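Local atomic coordinates of endonuclease 2 (Arabidopsis thaliana, PDB entry 4CXO), a protein that cleaves RNA and single-stranded DNA endonucleolytically, and double-stranded DNA less efficiently, with the help of three bound divalent metal ions. Residues P128-Y133 against N152-W157. Sequence-based numbering, arbitrary orientation.
Sequences PLHVSY and NLHHIW. With ZN (zinc ion), chain I; TMP (thymidine-5'-phosphate), chain E.
His-130 and His-154 turn their NE2 atoms onto one zinc ion, at 2.2 Å for His-130 NE2 and 2.1 Å for His-154 NE2. Their imidazoles meet obliquely, planes 39° apart, and the two NE2 atoms stand 3.2 Å apart as fellow ligands of the zinc, not as a hydrogen-bonded pair. Histidine suits both places because its second nitrogen can be tied back to the protein: His-130 ND1 bonds to the carbonyl of His-58 and His-154 ND1 to that of Gly-138, which fixes the rotation of each ring. With CG anti to the backbone N (chi1 -175°), His-154 swings off its helix toward the metal, where Asp-158, one turn later, is also a ligand. This is the second metal site of the S1/P1 nuclease fold, placed where the 3-10 turn 128-130 faces the start of helix 153-169. Thymidine-5'-phosphate adds a further ligand, its O3' at 2.1 Å from the zinc; its O4' lies over one face of His-154, and O2 sits over the centre of the His-130 ring. Behind the metal the contact is apolar. Leu-129 lays CD1 against the first turn of the helix, 3.7 Å from Trp-157 CD1 and 3.9 Å from Leu-153 CG, this one methyl meeting the indole obliquely as the leucine and tryptophan side chains cross at about a right angle, while Pro-128 CG approaches Trp-157 CZ3 at 3.8 Å. The wide indole can thus meet both residues, and its NE1 bonds to the hydroxyl of Tyr-235. Were Trp-157 an alanine, Pro-128 and Leu-129 would probably be left beside a gap, and the Tyr-235 hydroxyl would lose its bond to the indole NE1. At the helix start, Asn-152 OD1 caps the backbone N of His-155 at 2.8 Å.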
loop_
_atom_site.group_PDB
_atom_site.type_symbol
_atom_site.label_atom_id
_atom_site.label_comp_id
_atom_site.label_asym_id
_atom_site.label_seq_id
_atom_site.Cartn_x
_atom_site.Cartn_y
_atom_site.Cartn_z
ATOM N N PRO A 128 0.810 5.972 -3.909
ATOM C CA PRO A 128 1.640 6.607 -4.936
ATOM C C PRO A 128 2.881 7.327 -4.414
ATOM O O PRO A 128 3.947 7.214 -5.019
ATOM C CB PRO A 128 0.682 7.608 -5.584
ATOM C CG PRO A 128 -0.652 6.961 -5.440
ATOM C CD PRO A 128 -0.613 6.281 -4.100
ATOM N N LEU A 129 2.773 8.035 -3.299
ATOM C CA LEU A 129 3.908 8.779 -2.793
ATOM C C LEU A 129 4.900 7.904 -2.038
ATOM O O LEU A 129 5.929 8.387 -1.604
ATOM C CB LEU A 129 3.447 9.968 -1.949
ATOM C CG LEU A 129 2.835 11.100 -2.762
ATOM C CD1 LEU A 129 2.324 12.206 -1.858
ATOM C CD2 LEU A 129 3.831 11.632 -3.770
ATOM N N HIS A 130 4.621 6.611 -1.912
ATOM C CA HIS A 130 5.634 5.671 -1.456
ATOM C C HIS A 130 6.557 5.199 -2.580
ATOM O O HIS A 130 7.466 4.429 -2.341
ATOM C CB HIS A 130 4.981 4.468 -0.777
ATOM C CG HIS A 130 4.639 4.720 0.650
ATOM N ND1 HIS A 130 5.180 3.988 1.679
ATOM C CD2 HIS A 130 3.859 5.662 1.225
ATOM C CE1 HIS A 130 4.733 4.454 2.830
ATOM N NE2 HIS A 130 3.949 5.488 2.580
ATOM N N VAL A 131 6.282 5.630 -3.803
ATOM C CA VAL A 131 7.182 5.427 -4.947
ATOM C C VAL A 131 7.321 6.786 -5.625
ATOM O O VAL A 131 6.630 7.101 -6.600
ATOM C CB VAL A 131 6.628 4.377 -5.917
ATOM C CG1 VAL A 131 7.650 4.037 -6.997
ATOM C CG2 VAL A 131 6.231 3.120 -5.159
ATOM N N SER A 132 8.171 7.624 -5.062
ATOM C CA SER A 132 8.260 8.998 -5.545
ATOM C C SER A 132 9.594 9.626 -5.160
ATOM O O SER A 132 10.532 8.912 -4.821
ATOM C CB SER A 132 7.047 9.795 -5.052
ATOM O OG SER A 132 7.129 10.023 -3.665
ATOM N N TYR A 133 9.679 10.953 -5.216
ATOM C CA TYR A 133 10.977 11.617 -5.302
ATOM C C TYR A 133 11.775 11.656 -4.011
ATOM O O TYR A 133 11.274 12.057 -2.959
ATOM C CB TYR A 133 10.823 13.051 -5.796
ATOM C CG TYR A 133 10.133 13.215 -7.122
ATOM C CD1 TYR A 133 9.957 12.148 -8.004
ATOM C CD2 TYR A 133 9.665 14.459 -7.510
ATOM C CE1 TYR A 133 9.329 12.324 -9.216
ATOM C CE2 TYR A 133 9.036 14.641 -8.725
ATOM C CZ TYR A 133 8.872 13.568 -9.573
ATOM O OH TYR A 133 8.247 13.761 -10.779
ATOM N N ASN A 152 1.347 17.831 5.457
ATOM C CA ASN A 152 2.221 17.620 4.308
ATOM C C ASN A 152 1.551 16.695 3.298
ATOM O O ASN A 152 0.618 15.961 3.630
ATOM C CB ASN A 152 3.621 17.144 4.704
ATOM C CG ASN A 152 3.654 15.703 5.171
ATOM O OD1 ASN A 152 3.326 14.779 4.427
ATOM N ND2 ASN A 152 4.071 15.503 6.408
ATOM N N LEU A 153 2.013 16.765 2.052
ATOM C CA LEU A 153 1.352 16.053 0.959
ATOM C C LEU A 153 1.396 14.548 1.151
ATOM O O LEU A 153 0.436 13.862 0.853
ATOM C CB LEU A 153 1.972 16.418 -0.383
ATOM C CG LEU A 153 1.211 15.894 -1.592
ATOM C CD1 LEU A 153 -0.226 16.405 -1.672
ATOM C CD2 LEU A 153 2.010 16.253 -2.830
ATOM N N HIS A 154 2.503 14.033 1.651
ATOM C CA HIS A 154 2.585 12.598 1.902
ATOM C C HIS A 154 1.474 12.126 2.851
ATOM O O HIS A 154 0.789 11.130 2.583
ATOM C CB HIS A 154 3.953 12.219 2.438
ATOM C CG HIS A 154 4.125 10.752 2.602
ATOM N ND1 HIS A 154 4.710 9.953 1.642
ATOM C CD2 HIS A 154 3.701 9.923 3.578
ATOM C CE1 HIS A 154 4.679 8.695 2.046
ATOM N NE2 HIS A 154 4.062 8.652 3.213
ATOM N N HIS A 155 1.311 12.845 3.953
ATOM C CA HIS A 155 0.294 12.530 4.963
ATOM C C HIS A 155 -1.117 12.618 4.397
ATOM O O HIS A 155 -2.011 11.879 4.779
ATOM C CB HIS A 155 0.432 13.481 6.151
ATOM C CG HIS A 155 -0.352 13.064 7.347
ATOM N ND1 HIS A 155 -1.637 13.498 7.582
ATOM C CD2 HIS A 155 -0.041 12.235 8.368
ATOM C CE1 HIS A 155 -2.083 12.957 8.699
ATOM N NE2 HIS A 155 -1.130 12.197 9.202
ATOM N N ILE A 156 -1.312 13.531 3.467
ATOM C CA ILE A 156 -2.600 13.679 2.811
ATOM C C ILE A 156 -2.947 12.403 2.071
ATOM O O ILE A 156 -4.077 11.939 2.149
ATOM C CB ILE A 156 -2.603 14.924 1.907
ATOM C CG1 ILE A 156 -2.749 16.162 2.798
ATOM C CG2 ILE A 156 -3.719 14.884 0.881
ATOM C CD1 ILE A 156 -2.427 17.463 2.116
ATOM N N TRP A 157 -1.951 11.806 1.426
ATOM C CA TRP A 157 -2.140 10.545 0.711
ATOM C C TRP A 157 -2.187 9.327 1.646
ATOM O O TRP A 157 -2.971 8.396 1.427
ATOM C CB TRP A 157 -1.094 10.422 -0.408
ATOM C CG TRP A 157 -1.519 11.226 -1.582
ATOM C CD1 TRP A 157 -1.388 12.565 -1.747
ATOM C CD2 TRP A 157 -2.240 10.748 -2.708
ATOM N NE1 TRP A 157 -1.975 12.962 -2.926
ATOM C CE2 TRP A 157 -2.501 11.857 -3.541
ATOM C CE3 TRP A 157 -2.698 9.486 -3.096
ATOM C CZ2 TRP A 157 -3.175 11.740 -4.734
ATOM C CZ3 TRP A 157 -3.379 9.373 -4.285
ATOM C CH2 TRP A 157 -3.611 10.498 -5.092
HETATM ZN ZN ZN I . 3.427 6.841 4.180
HETATM P P TMP E . 9.428 9.739 7.990
HETATM O O1P TMP E . 10.583 8.787 8.170
HETATM O O2P TMP E . 8.682 10.035 9.270
HETATM O O3P TMP E . 9.722 10.946 7.124
HETATM O "O5'" TMP E . 8.361 8.914 7.121
HETATM C "C5'" TMP E . 7.061 9.469 6.947
HETATM C "C4'" TMP E . 6.293 8.735 5.855
HETATM O "O4'" TMP E . 6.845 8.926 4.552
HETATM C "C3'" TMP E . 6.315 7.234 6.015
HETATM O "O3'" TMP E . 5.058 6.827 5.494
HETATM C "C2'" TMP E . 7.435 6.713 5.126
HETATM C "C1'" TMP E . 7.322 7.694 3.963
HETATM N N1 TMP E . 8.527 8.065 3.197
HETATM C C2 TMP E . 8.515 7.984 1.779
HETATM O O2 TMP E . 7.509 7.535 1.173
HETATM N N3 TMP E . 9.584 8.365 1.056
HETATM C C4 TMP E . 10.679 8.835 1.662
HETATM O O4 TMP E . 11.651 9.179 0.968
HETATM C C5 TMP E . 10.717 8.947 3.145
HETATM C C5M TMP E . 11.911 9.464 3.882
HETATM C C6 TMP E . 9.600 8.553 3.849
#